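Local coordinates for conserved domain protein (PDB 2FI0) that is of unknown function but folds as a small, mainly helical domain of the DUF1858 family from Streptococcus pneumoniae, at residues 68-72 and 73-77; 32-35 and 36-39; 16-19 and 20-24; 42-45 and 46-50. All blocks are in the same frame, centred on the assembly; numbering follows the deposited sequence.

Contact 1 of 4, residues 68-72 and 73-77; sequences RTLEA and NGYEV
Leu70 O, in the last turn of helix 63-72, takes bonds from two backbone donors of the chain that follows: Tyr75 N at 3.0 Å and Asn73 N at 3.1 Å, which arrive from opposite faces of the carbonyl plane. The same oxygen lies in the plane of the Tyr75 ring, at its edge, while the Tyr75 hydroxyl bonds to Glu24. Gly74 N bonds to Glu71 O, also at 3.1 Å, and Glu71 CA makes a C-H...O contact with Tyr75 O. One side chain joins in. With Asn73 CG beside its backbone N (chi1 -73°), the amide folds back alongside Thr69, and ND2 donates to Thr69 O at 2.8 Å from above the carbonyl plane.

Charge comes next. Glu71 OE2 and Glu76 OE2 lie 4.2 Å apart, like charges if both are ionised, bridged by a water that donates to both and accepts from Val77 N, which may ease their repulsion.

On the apolar side, Leu70 CB meets Val77 CG2 at 3.9 Å, the two side chains crossing at about a right angle, and Tyr75 CB at 4.2 Å. Gly74, at a phi of 104°, is the C-prime residue of a Schellman motif, which ends the helix and leads the chain into strand 76-78.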
ATOM      1  N   ARG A  68      -9.498   1.033   5.742  1.00 40.42           N
ATOM      2  CA  ARG A  68     -10.058   2.203   6.451  1.00 40.07           C
ATOM      3  C   ARG A  68      -9.141   3.420   6.344  1.00 39.90           C
ATOM      4  O   ARG A  68      -9.579   4.532   6.077  1.00 39.61           O
ATOM      5  CB  ARG A  68     -10.209   1.908   7.937  1.00 39.27           C
ATOM      6  CG  ARG A  68     -11.377   1.058   8.316  1.00 39.90           C
ATOM      7  CD  ARG A  68     -11.398   0.844   9.842  1.00 37.83           C
ATOM      8  NE  ARG A  68     -12.727   1.206  10.240  1.00 42.24           N
ATOM      9  CZ  ARG A  68     -13.074   2.174  11.066  1.00 38.90           C
ATOM     10  NH1 ARG A  68     -12.212   2.883  11.772  1.00 38.37           N
ATOM     11  NH2 ARG A  68     -14.344   2.357  11.234  1.00 42.52           N
ATOM     12  N   THR A  69      -7.865   3.185   6.603  1.00 39.76           N
ATOM     13  CA  THR A  69      -6.866   4.257   6.589  1.00 40.22           C
ATOM     14  C   THR A  69      -6.743   4.876   5.199  1.00 39.85           C
ATOM     15  O   THR A  69      -6.748   6.100   5.049  1.00 39.83           O
ATOM     16  CB  THR A  69      -5.498   3.739   7.065  1.00 39.77           C
ATOM     17  OG1 THR A  69      -5.642   3.120   8.347  1.00 39.95           O
ATOM     18  CG2 THR A  69      -4.497   4.883   7.175  1.00 40.11           C
ATOM     19  N   LEU A  70      -6.668   4.024   4.185  1.00 39.78           N
ATOM     20  CA  LEU A  70      -6.577   4.504   2.820  1.00 40.44           C
ATOM     21  C   LEU A  70      -7.809   5.290   2.407  1.00 40.40           C
ATOM     22  O   LEU A  70      -7.684   6.377   1.845  1.00 40.39           O
ATOM     23  CB  LEU A  70      -6.298   3.348   1.852  1.00 40.62           C
ATOM     24  CG  LEU A  70      -4.887   2.740   1.916  1.00 41.62           C
ATOM     25  CD1 LEU A  70      -4.810   1.478   1.034  1.00 42.31           C
ATOM     26  CD2 LEU A  70      -3.823   3.753   1.501  1.00 41.10           C
ATOM     27  N   GLU A  71      -9.003   4.763   2.696  1.00 41.26           N
ATOM     28  CA  GLU A  71     -10.243   5.502   2.428  1.00 41.42           C
ATOM     29  C   GLU A  71     -10.301   6.840   3.173  1.00 40.82           C
ATOM     30  O   GLU A  71     -10.687   7.831   2.593  1.00 40.62           O
ATOM     31  CB  GLU A  71     -11.462   4.650   2.742  1.00 41.74           C
ATOM     32  CG  GLU A  71     -11.584   3.436   1.834  1.00 43.58           C
ATOM     33  CD  GLU A  71     -12.868   2.652   2.057  1.00 44.61           C
ATOM     34  OE1 GLU A  71     -13.397   2.624   3.192  1.00 48.78           O
ATOM     35  OE2 GLU A  71     -13.347   2.039   1.083  1.00 50.65           O
ATOM     36  N   ALA A  72      -9.890   6.862   4.437  1.00 40.97           N
ATOM     37  CA  ALA A  72      -9.840   8.101   5.235  1.00 41.43           C
ATOM     38  C   ALA A  72      -8.880   9.163   4.692  1.00 41.56           C
ATOM     39  O   ALA A  72      -8.988  10.315   5.053  1.00 41.77           O
ATOM     40  CB  ALA A  72      -9.452   7.786   6.670  1.00 41.28           C
ATOM     41  N   ASN A  73      -7.914   8.765   3.874  1.00 42.08           N
ATOM     42  CA  ASN A  73      -6.970   9.701   3.278  1.00 42.51           C
ATOM     43  C   ASN A  73      -7.248   9.965   1.787  1.00 42.93           C
ATOM     44  O   ASN A  73      -6.412  10.516   1.078  1.00 43.59           O
ATOM     45  CB  ASN A  73      -5.549   9.198   3.506  1.00 42.20           C
ATOM     46  CG  ASN A  73      -5.100   9.351   4.951  1.00 42.32           C
ATOM     47  OD1 ASN A  73      -4.698  10.443   5.379  1.00 41.88           O
ATOM     48  ND2 ASN A  73      -5.166   8.255   5.718  1.00 40.49           N
ATOM     49  N   GLY A  74      -8.421   9.568   1.314  1.00 43.37           N
ATOM     50  CA  GLY A  74      -8.888   9.956  -0.018  1.00 43.96           C
ATOM     51  C   GLY A  74      -8.825   8.897  -1.111  1.00 44.50           C
ATOM     52  O   GLY A  74      -9.176   9.172  -2.265  1.00 45.15           O
ATOM     53  N   TYR A  75      -8.412   7.687  -0.767  1.00 44.33           N
ATOM     54  CA  TYR A  75      -8.220   6.652  -1.769  1.00 44.56           C
ATOM     55  C   TYR A  75      -9.416   5.720  -1.874  1.00 44.66           C
ATOM     56  O   TYR A  75     -10.135   5.504  -0.914  1.00 45.04           O
ATOM     57  CB  TYR A  75      -6.944   5.866  -1.483  1.00 44.57           C
ATOM     58  CG  TYR A  75      -5.706   6.729  -1.530  1.00 44.78           C
ATOM     59  CD1 TYR A  75      -5.040   6.955  -2.733  1.00 44.49           C
ATOM     60  CD2 TYR A  75      -5.209   7.326  -0.382  1.00 44.73           C
ATOM     61  CE1 TYR A  75      -3.910   7.751  -2.786  1.00 45.58           C
ATOM     62  CE2 TYR A  75      -4.091   8.133  -0.422  1.00 45.76           C
ATOM     63  CZ  TYR A  75      -3.442   8.345  -1.627  1.00 45.32           C
ATOM     64  OH  TYR A  75      -2.317   9.125  -1.673  1.00 46.10           O
ATOM     65  N   GLU A  76      -9.604   5.180  -3.069  1.00 45.17           N
ATOM     66  CA  GLU A  76     -10.522   4.099  -3.322  1.00 45.72           C
ATOM     67  C   GLU A  76      -9.731   2.822  -3.510  1.00 45.40           C
ATOM     68  O   GLU A  76      -8.811   2.781  -4.307  1.00 44.67           O
ATOM     69  CB  GLU A  76     -11.320   4.407  -4.589  1.00 47.00           C
ATOM     70  CG  GLU A  76     -12.706   3.829  -4.574  1.00 51.28           C
ATOM     71  CD  GLU A  76     -13.595   4.500  -3.523  1.00 54.90           C
ATOM     72  OE1 GLU A  76     -13.753   5.747  -3.569  1.00 57.87           O
ATOM     73  OE2 GLU A  76     -14.105   3.771  -2.653  1.00 56.92           O
ATOM     74  N   VAL A  77     -10.114   1.765  -2.791  1.00 45.22           N
ATOM     75  CA  VAL A  77      -9.346   0.548  -2.764  1.00 45.00           C
ATOM     76  C   VAL A  77      -9.962  -0.533  -3.645  1.00 44.77           C
ATOM     77  O   VAL A  77     -11.156  -0.749  -3.612  1.00 44.43           O
ATOM     78  CB  VAL A  77      -9.223   0.049  -1.332  1.00 45.41           C
ATOM     79  CG1 VAL A  77      -8.434  -1.250  -1.287  1.00 46.06           C
ATOM     80  CG2 VAL A  77      -8.560   1.124  -0.465  1.00 46.27           C
TER
HETATM   81  O   HOH W   1     -12.540   1.935  -1.287  1.00 47.79           O

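Contact 2 of 4, residues 32-35 and 36-39; sequences LGFK and PLAN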
ATOM      1  N   LEU A  32       1.567   1.939   8.523  1.00 48.51           N
ATOM      2  CA  LEU A  32       0.718   0.740   8.470  1.00 48.64           C
ATOM      3  C   LEU A  32       1.525  -0.568   8.363  1.00 48.80           C
ATOM      4  O   LEU A  32       1.004  -1.601   7.926  1.00 49.11           O
ATOM      5  CB  LEU A  32      -0.249   0.837   7.294  1.00 48.49           C
ATOM      6  CG  LEU A  32      -1.335   1.919   7.364  1.00 48.55           C
ATOM      7  CD1 LEU A  32      -1.964   2.067   6.009  1.00 49.39           C
ATOM      8  CD2 LEU A  32      -2.378   1.591   8.404  1.00 47.49           C
ATOM      9  N   GLY A  33       2.787  -0.519   8.765  1.00 48.82           N
ATOM     10  CA  GLY A  33       3.648  -1.710   8.798  1.00 48.92           C
ATOM     11  C   GLY A  33       4.594  -1.850   7.618  1.00 48.60           C
ATOM     12  O   GLY A  33       5.212  -2.894   7.440  1.00 48.42           O
ATOM     13  N   PHE A  34       4.700  -0.810   6.802  1.00 48.66           N
ATOM     14  CA  PHE A  34       5.529  -0.853   5.594  1.00 49.11           C
ATOM     15  C   PHE A  34       6.696   0.117   5.698  1.00 49.09           C
ATOM     16  O   PHE A  34       7.221   0.581   4.682  1.00 49.41           O
ATOM     17  CB  PHE A  34       4.683  -0.554   4.348  1.00 48.95           C
ATOM     18  CG  PHE A  34       3.645  -1.594   4.075  1.00 49.17           C
ATOM     19  CD1 PHE A  34       3.952  -2.706   3.309  1.00 48.46           C
ATOM     20  CD2 PHE A  34       2.358  -1.476   4.599  1.00 49.01           C
ATOM     21  CE1 PHE A  34       2.997  -3.681   3.062  1.00 48.67           C
ATOM     22  CE2 PHE A  34       1.407  -2.451   4.357  1.00 49.45           C
ATOM     23  CZ  PHE A  34       1.731  -3.557   3.588  1.00 48.97           C
ATOM     24  N   LYS A  35       7.133   0.389   6.923  1.00 49.36           N
ATOM     25  CA  LYS A  35       8.090   1.471   7.141  1.00 49.64           C
ATOM     26  C   LYS A  35       9.512   1.174   6.643  1.00 49.52           C
ATOM     27  O   LYS A  35      10.238   2.114   6.296  1.00 49.18           O
ATOM     28  CB  LYS A  35       8.045   1.972   8.598  1.00 50.07           C
ATOM     29  CG  LYS A  35       9.007   1.356   9.598  1.00 51.18           C
ATOM     30  CD  LYS A  35      10.050   2.376  10.046  1.00 52.96           C
ATOM     31  CE  LYS A  35       9.422   3.524  10.857  1.00 53.48           C
ATOM     32  NZ  LYS A  35      10.482   4.393  11.481  1.00 53.48           N
ATOM     33  N   PRO A  36       9.912  -0.121   6.581  1.00 49.65           N
ATOM     34  CA  PRO A  36      11.172  -0.401   5.883  1.00 49.79           C
ATOM     35  C   PRO A  36      11.135   0.009   4.408  1.00 49.83           C
ATOM     36  O   PRO A  36      12.172   0.220   3.803  1.00 50.27           O
ATOM     37  CB  PRO A  36      11.323  -1.927   6.010  1.00 49.91           C
ATOM     38  CG  PRO A  36      10.454  -2.311   7.145  1.00 49.75           C
ATOM     39  CD  PRO A  36       9.319  -1.356   7.129  1.00 49.35           C
ATOM     40  N   LEU A  37       9.953   0.138   3.831  1.00 49.74           N
ATOM     41  CA  LEU A  37       9.871   0.513   2.426  1.00 49.94           C
ATOM     42  C   LEU A  37       9.937   2.031   2.219  1.00 49.47           C
ATOM     43  O   LEU A  37       9.769   2.489   1.103  1.00 49.45           O
ATOM     44  CB  LEU A  37       8.608  -0.078   1.781  1.00 50.28           C
ATOM     45  CG  LEU A  37       8.343  -1.578   2.028  1.00 51.03           C
ATOM     46  CD1 LEU A  37       7.480  -2.158   0.917  1.00 51.11           C
ATOM     47  CD2 LEU A  37       9.612  -2.388   2.138  1.00 51.68           C
ATOM     48  N   ALA A  38      10.166   2.805   3.284  1.00 48.98           N
ATOM     49  CA  ALA A  38      10.418   4.249   3.153  1.00 48.83           C
ATOM     50  C   ALA A  38      11.654   4.475   2.297  1.00 48.60           C
ATOM     51  O   ALA A  38      11.684   5.377   1.456  1.00 49.27           O
ATOM     52  CB  ALA A  38      10.620   4.905   4.527  1.00 48.91           C
ATOM     53  N   ASN A  39      12.680   3.660   2.540  1.00 47.98           N
ATOM     54  CA  ASN A  39      13.910   3.693   1.764  1.00 47.36           C
ATOM     55  C   ASN A  39      13.689   3.069   0.375  1.00 46.66           C
ATOM     56  O   ASN A  39      13.208   1.931   0.277  1.00 46.43           O
ATOM     57  CB  ASN A  39      15.028   2.964   2.522  1.00 47.47           C
ATOM     58  CG  ASN A  39      16.384   3.130   1.864  1.00 48.44           C
ATOM     59  OD1 ASN A  39      16.710   2.419   0.913  1.00 50.91           O
ATOM     60  ND2 ASN A  39      17.190   4.065   2.376  1.00 49.42           N
TER
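Gly33 stands at the margin of this turn: its closest approach to the residues ahead is O to Pro36 CD, 4.4 Å. It has a positive phi (100°), and the single turn of 3-10 helix begins two residues on.

Phe34 does more. Its carbonyl O receives Leu37 N at 2.9 Å, the donor standing well above the carbonyl plane, as is usual for the three-residue spacing of a 3-10 turn. Leu37 CB also rests near this oxygen, at 3.3 Å. The two side chains then meet lightly, Leu37 CD1 lying at the edge of the Phe34 ring, 4.3 Å from Phe34 CD1.

Lys35 repeats the backbone pattern one residue on: Ala38 N reaches Lys35 O at 3.1 Å along a fairly straight line (163° at the hydrogen), and Ala38 CB sits close to the same oxygen. A first torsion of 93°, away from a staggered value, brings Lys35 CG to 3.5 Å from Pro36 N, and the aliphatic chain crosses the proline ring at about a right angle. Pro36 brings no N-H to the turn, and both bonds come from the two residues after it.

Around this loop, Phe34 and Leu37 both pack on Val15 of helix 15-21, Leu32 touches helix 63-72, and Asn39 is the N-cap of helix 40-43, its OD1 bonding weakly to Leu41 N.

Contact 3 of 4, residues 16-19 and 20-24; sequences AEVV and DKHPE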
ATOM      1  N   ALA A  16       5.655  -1.534  -4.606  1.00 47.51           N
ATOM      2  CA  ALA A  16       6.442  -0.569  -5.391  1.00 47.97           C
ATOM      3  C   ALA A  16       5.634   0.095  -6.526  1.00 48.05           C
ATOM      4  O   ALA A  16       5.785   1.296  -6.780  1.00 47.74           O
ATOM      5  CB  ALA A  16       7.681  -1.239  -5.958  1.00 48.02           C
ATOM      6  N   GLU A  17       4.796  -0.684  -7.209  1.00 47.87           N
ATOM      7  CA  GLU A  17       3.952  -0.146  -8.276  1.00 48.06           C
ATOM      8  C   GLU A  17       2.918   0.843  -7.728  1.00 47.41           C
ATOM      9  O   GLU A  17       2.599   1.854  -8.360  1.00 47.07           O
ATOM     10  CB  GLU A  17       3.221  -1.268  -9.009  1.00 48.31           C
ATOM     11  CG  GLU A  17       4.109  -2.139  -9.849  1.00 49.55           C
ATOM     12  CD  GLU A  17       3.336  -3.192 -10.634  1.00 50.17           C
ATOM     13  OE1 GLU A  17       2.149  -2.949 -10.968  1.00 53.46           O
ATOM     14  OE2 GLU A  17       3.930  -4.261 -10.928  1.00 52.57           O
ATOM     15  N   VAL A  18       2.387   0.530  -6.556  1.00 46.61           N
ATOM     16  CA  VAL A  18       1.478   1.434  -5.884  1.00 46.66           C
ATOM     17  C   VAL A  18       2.193   2.767  -5.612  1.00 46.27           C
ATOM     18  O   VAL A  18       1.675   3.820  -5.938  1.00 45.10           O
ATOM     19  CB  VAL A  18       0.915   0.835  -4.575  1.00 45.88           C
ATOM     20  CG1 VAL A  18       0.071   1.850  -3.859  1.00 46.04           C
ATOM     21  CG2 VAL A  18       0.098  -0.413  -4.861  1.00 46.59           C
ATOM     22  N   VAL A  19       3.393   2.704  -5.038  1.00 46.61           N
ATOM     23  CA  VAL A  19       4.086   3.903  -4.572  1.00 46.82           C
ATOM     24  C   VAL A  19       4.581   4.755  -5.748  1.00 47.07           C
ATOM     25  O   VAL A  19       4.541   5.979  -5.677  1.00 46.44           O
ATOM     26  CB  VAL A  19       5.230   3.548  -3.589  1.00 46.58           C
ATOM     27  CG1 VAL A  19       6.093   4.784  -3.254  1.00 46.77           C
ATOM     28  CG2 VAL A  19       4.663   2.951  -2.329  1.00 46.55           C
ATOM     29  N   ASP A  20       5.025   4.096  -6.818  1.00 47.58           N
ATOM     30  CA  ASP A  20       5.387   4.770  -8.056  1.00 48.32           C
ATOM     31  C   ASP A  20       4.229   5.586  -8.621  1.00 48.48           C
ATOM     32  O   ASP A  20       4.417   6.714  -9.064  1.00 47.49           O
ATOM     33  CB  ASP A  20       5.855   3.753  -9.112  1.00 49.01           C
ATOM     34  CG  ASP A  20       7.237   3.182  -8.812  1.00 50.50           C
ATOM     35  OD1 ASP A  20       8.004   3.786  -8.022  1.00 52.97           O
ATOM     36  OD2 ASP A  20       7.561   2.120  -9.382  1.00 53.15           O
ATOM     37  N   LYS A  21       3.027   5.012  -8.598  1.00 48.55           N
ATOM     38  CA  LYS A  21       1.860   5.714  -9.112  1.00 48.52           C
ATOM     39  C   LYS A  21       1.381   6.787  -8.133  1.00 48.02           C
ATOM     40  O   LYS A  21       0.946   7.858  -8.557  1.00 47.50           O
ATOM     41  CB  LYS A  21       0.745   4.721  -9.420  1.00 48.88           C
ATOM     42  CG  LYS A  21      -0.491   5.356 -10.017  1.00 49.66           C
ATOM     43  CD  LYS A  21      -1.421   4.298 -10.622  1.00 50.26           C
ATOM     44  CE  LYS A  21      -2.124   4.829 -11.877  1.00 51.82           C
ATOM     45  NZ  LYS A  21      -2.278   3.721 -12.863  1.00 54.45           N
ATOM     46  N   HIS A  22       1.484   6.510  -6.834  1.00 47.44           N
ATOM     47  CA  HIS A  22       1.012   7.427  -5.793  1.00 47.54           C
ATOM     48  C   HIS A  22       2.106   7.743  -4.760  1.00 47.27           C
ATOM     49  O   HIS A  22       2.058   7.207  -3.646  1.00 46.73           O
ATOM     50  CB  HIS A  22      -0.180   6.805  -5.056  1.00 47.64           C
ATOM     51  CG  HIS A  22      -1.324   6.426  -5.944  1.00 48.13           C
ATOM     52  ND1 HIS A  22      -1.582   5.120  -6.299  1.00 49.25           N
ATOM     53  CD2 HIS A  22      -2.285   7.174  -6.539  1.00 49.18           C
ATOM     54  CE1 HIS A  22      -2.652   5.079  -7.072  1.00 48.16           C
ATOM     55  NE2 HIS A  22      -3.103   6.311  -7.227  1.00 49.58           N
ATOM     56  N   PRO A  23       3.089   8.608  -5.110  1.00 47.14           N
ATOM     57  CA  PRO A  23       4.189   8.902  -4.166  1.00 47.24           C
ATOM     58  C   PRO A  23       3.708   9.374  -2.785  1.00 47.09           C
ATOM     59  O   PRO A  23       4.304   9.026  -1.773  1.00 46.32           O
ATOM     60  CB  PRO A  23       5.007   9.998  -4.875  1.00 47.49           C
ATOM     61  CG  PRO A  23       4.630   9.925  -6.322  1.00 47.55           C
ATOM     62  CD  PRO A  23       3.249   9.301  -6.400  1.00 47.22           C
ATOM     63  N   GLU A  24       2.615  10.127  -2.761  1.00 47.49           N
ATOM     64  CA  GLU A  24       2.005  10.634  -1.514  1.00 47.80           C
ATOM     65  C   GLU A  24       1.487   9.542  -0.567  1.00 47.55           C
ATOM     66  O   GLU A  24       1.291   9.797   0.625  1.00 48.05           O
ATOM     67  CB  GLU A  24       0.820  11.575  -1.801  1.00 48.61           C
ATOM     68  CG  GLU A  24       0.656  12.052  -3.257  1.00 52.09           C
ATOM     69  CD  GLU A  24       0.072  10.969  -4.194  1.00 54.59           C
ATOM     70  OE1 GLU A  24       0.574  10.890  -5.353  1.00 55.39           O
ATOM     71  OE2 GLU A  24      -0.870  10.221  -3.781  1.00 54.48           O
TER
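His22 N donates to Val18 O at 2.8 Å, the shortest bond here, and it lies in the carbonyl plane. Two more rungs of the same helical ladder precede it: Asp20 N to Ala16 O at 2.9 Å and Lys21 N to Glu17 O at 3.2 Å. His22 is where the chain leaves helical geometry, and its ring leans back so that ND1 lies 3.5 Å from Val18 O, obliquely. Lys21 CG covers one face of that imidazole, 3.7 Å above the plane and toward the rim.

Val19 O meets a different partner. Pro23 has no N-H to offer, so the ladder cannot continue; instead Pro23 CD packs 3.6 Å from Val19 O, and Pro23 CA comes near the same oxygen as a bent C-H...O contact.

On the inner side of the helix, Val18 and His22 pack on Ile9 of strand 8-10. The Asp20 side chain, its CG beside the backbone N (chi1 -73°), folds back against the preceding turn and puts CG 3.1 Å and OD2 3.3 Å from Ala16 O, two acceptor oxygens that cannot bond. Held there near the C-terminal end of the helix, the carboxylate is probably somewhat disfavoured, which may raise its proton affinity, though solvent would soften the effect.

Contact 4 of 4, residues 42-45 and 46-50; sequences MRNT and VGRKV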
ATOM      1  N   MET A  42      15.101  -0.539  -0.363  1.00 45.19           N
ATOM      2  CA  MET A  42      14.257  -1.590   0.234  1.00 45.75           C
ATOM      3  C   MET A  42      12.938  -1.732  -0.518  1.00 46.32           C
ATOM      4  O   MET A  42      12.531  -2.837  -0.866  1.00 46.38           O
ATOM      5  CB  MET A  42      13.930  -1.305   1.709  1.00 45.83           C
ATOM      6  CG  MET A  42      15.057  -1.439   2.741  1.00 45.61           C
ATOM      7  SD  MET A  42      16.042  -2.966   2.778  1.00 45.99           S
ATOM      8  CE  MET A  42      14.703  -4.128   2.501  1.00 45.15           C
ATOM      9  N   ARG A  43      12.265  -0.609  -0.756  1.00 46.92           N
ATOM     10  CA  ARG A  43      10.996  -0.628  -1.472  1.00 47.41           C
ATOM     11  C   ARG A  43      11.126  -1.211  -2.883  1.00 47.89           C
ATOM     12  O   ARG A  43      10.207  -1.872  -3.368  1.00 48.19           O
ATOM     13  CB  ARG A  43      10.399   0.776  -1.553  1.00 47.53           C
ATOM     14  CG  ARG A  43       9.041   0.826  -2.238  1.00 47.35           C
ATOM     15  CD  ARG A  43       8.402   2.213  -2.147  1.00 47.82           C
ATOM     16  NE  ARG A  43       9.092   3.223  -2.951  1.00 46.74           N
ATOM     17  CZ  ARG A  43       9.933   4.141  -2.478  1.00 47.18           C
ATOM     18  NH1 ARG A  43      10.216   4.226  -1.185  1.00 47.80           N
ATOM     19  NH2 ARG A  43      10.491   5.003  -3.316  1.00 47.98           N
ATOM     20  N   ASN A  44      12.250  -0.974  -3.546  1.00 47.83           N
ATOM     21  CA  ASN A  44      12.429  -1.503  -4.895  1.00 48.43           C
ATOM     22  C   ASN A  44      13.087  -2.888  -4.936  1.00 48.88           C
ATOM     23  O   ASN A  44      13.423  -3.384  -6.016  1.00 48.85           O
ATOM     24  CB  ASN A  44      13.159  -0.488  -5.767  1.00 48.32           C
ATOM     25  CG  ASN A  44      12.331   0.775  -6.005  1.00 48.91           C
ATOM     26  OD1 ASN A  44      12.868   1.880  -6.044  1.00 51.21           O
ATOM     27  ND2 ASN A  44      11.020   0.610  -6.176  1.00 46.89           N
ATOM     28  N   THR A  45      13.253  -3.502  -3.760  1.00 49.34           N
ATOM     29  CA  THR A  45      13.662  -4.904  -3.642  1.00 49.96           C
ATOM     30  C   THR A  45      12.490  -5.729  -3.075  1.00 50.42           C
ATOM     31  O   THR A  45      11.760  -6.379  -3.836  1.00 50.23           O
ATOM     32  CB  THR A  45      14.949  -5.075  -2.784  1.00 49.92           C
ATOM     33  OG1 THR A  45      14.782  -4.441  -1.507  1.00 50.02           O
ATOM     34  CG2 THR A  45      16.159  -4.477  -3.493  1.00 49.82           C
ATOM     35  N   VAL A  46      12.285  -5.675  -1.757  1.00 51.03           N
ATOM     36  CA  VAL A  46      11.164  -6.407  -1.138  1.00 51.20           C
ATOM     37  C   VAL A  46       9.799  -5.953  -1.676  1.00 51.20           C
ATOM     38  O   VAL A  46       8.919  -6.789  -1.900  1.00 51.20           O
ATOM     39  CB  VAL A  46      11.178  -6.362   0.434  1.00 51.59           C
ATOM     40  CG1 VAL A  46      11.209  -4.941   0.970  1.00 52.26           C
ATOM     41  CG2 VAL A  46       9.958  -7.090   1.015  1.00 51.87           C
ATOM     42  N   GLY A  47       9.642  -4.647  -1.895  1.00 51.10           N
ATOM     43  CA  GLY A  47       8.382  -4.060  -2.379  1.00 51.18           C
ATOM     44  C   GLY A  47       7.992  -4.423  -3.808  1.00 51.14           C
ATOM     45  O   GLY A  47       6.839  -4.229  -4.206  1.00 51.36           O
ATOM     46  N   ARG A  48       8.932  -4.958  -4.590  1.00 51.17           N
ATOM     47  CA  ARG A  48       8.584  -5.474  -5.920  1.00 51.17           C
ATOM     48  C   ARG A  48       8.061  -6.937  -5.855  1.00 50.62           C
ATOM     49  O   ARG A  48       7.449  -7.438  -6.800  1.00 50.05           O
ATOM     50  CB  ARG A  48       9.741  -5.279  -6.928  1.00 51.48           C
ATOM     51  CG  ARG A  48       9.501  -4.106  -7.924  1.00 53.73           C
ATOM     52  CD  ARG A  48      10.529  -2.964  -7.890  1.00 56.77           C
ATOM     53  NE  ARG A  48      11.549  -3.122  -8.942  1.00 58.25           N
ATOM     54  CZ  ARG A  48      12.283  -2.146  -9.499  1.00 57.94           C
ATOM     55  NH1 ARG A  48      12.174  -0.870  -9.128  1.00 58.08           N
ATOM     56  NH2 ARG A  48      13.152  -2.458 -10.449  1.00 58.74           N
ATOM     57  N   LYS A  49       8.274  -7.597  -4.720  1.00 50.35           N
ATOM     58  CA  LYS A  49       7.824  -8.971  -4.518  1.00 50.15           C
ATOM     59  C   LYS A  49       6.519  -9.067  -3.725  1.00 49.83           C
ATOM     60  O   LYS A  49       5.811 -10.082  -3.803  1.00 50.31           O
ATOM     61  CB  LYS A  49       8.893  -9.754  -3.760  1.00 50.20           C
ATOM     62  CG  LYS A  49      10.219  -9.870  -4.466  1.00 50.54           C
ATOM     63  CD  LYS A  49      11.299 -10.310  -3.474  1.00 50.94           C
ATOM     64  CE  LYS A  49      12.536 -10.840  -4.172  1.00 51.31           C
ATOM     65  NZ  LYS A  49      13.659 -11.097  -3.209  1.00 51.86           N
ATOM     66  N   VAL A  50       6.208  -8.044  -2.936  1.00 48.95           N
ATOM     67  CA  VAL A  50       5.085  -8.138  -2.010  1.00 48.56           C
ATOM     68  C   VAL A  50       4.011  -7.100  -2.353  1.00 47.64           C
ATOM     69  O   VAL A  50       4.319  -5.947  -2.631  1.00 46.75           O
ATOM     70  CB  VAL A  50       5.580  -8.045  -0.520  1.00 48.91           C
ATOM     71  CG1 VAL A  50       5.827  -6.611  -0.072  1.00 49.60           C
ATOM     72  CG2 VAL A  50       4.601  -8.692   0.402  1.00 49.37           C
TER
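Val46 is pressed against the end of helix 40-43. Its CG1 occupies the crowded position between its own backbone N and carbonyl carbon (chi1 55°), and from there it meets Met42 O at 3.1 Å, a tight fit, and Met42 CE at 3.9 Å; the bent thioether chain of Met42 curls round to bring its methyl to the valine. Val46 N also donates to Met42 O, a weak bond at 3.0 Å with a poor angle of 121°. Thr45 N bonds to that same oxygen.

Thr45 carries the link between the two helices. Its OG1 is turned back between its backbone N and carbonyl carbon, where it hydrogen-bonds with Leu41 O, one turn earlier. Asn44 has already left helical geometry, and Thr45 O starts the next turn by accepting Arg48 N at 3.3 Å, the donor lying above the carbonyl plane. Helix 40-43 thus gives way, after a link of only two residues, to the weakly bonded helix 46-49. Gly47 allows the close passage at this corner: with no side chain in the way, its CA comes 3.0 Å from Arg43 O. Its own O bonds to Ala16 N of helix 15-21.

Arg48 bends at its second and third torsions and returns over Asn44. Asn44 O lies over one face of the guanidinium, 3.5 Å from Arg48 NE but too poorly angled for a hydrogen bond, while Arg48 NH1 stands 3.5 Å from Asn44 ND2. These are two donors, and no bond joins them; the amide and guanidinium planes are turned 55° apart. Both side chains also touch Ala16.

How the contacts relate
Contact 4 is a surface contact, whereas the other three are partly buried; contact 3 lies nearest the centre of the chain. Contacts 1 and 3 both end helices, yet differently: a glycine with recaptured carbonyls in one, while in the other the chain leaves the helix at His22 and the proline after it has no N-H to extend the ladder. They also pack together, Tyr75 CE1 on His22 CD2. Contacts 2 and 4 are held mainly by short backbone turns, contact 3 by four-residue helical bonds. Arg43 NH1 of contact 4 bonds to Leu37 O of contact 2, and Arg43 NE packs on Val19 CG1 of contact 3. Contacts 1 and 4 lie on opposite sides of the chain's centre, without touching.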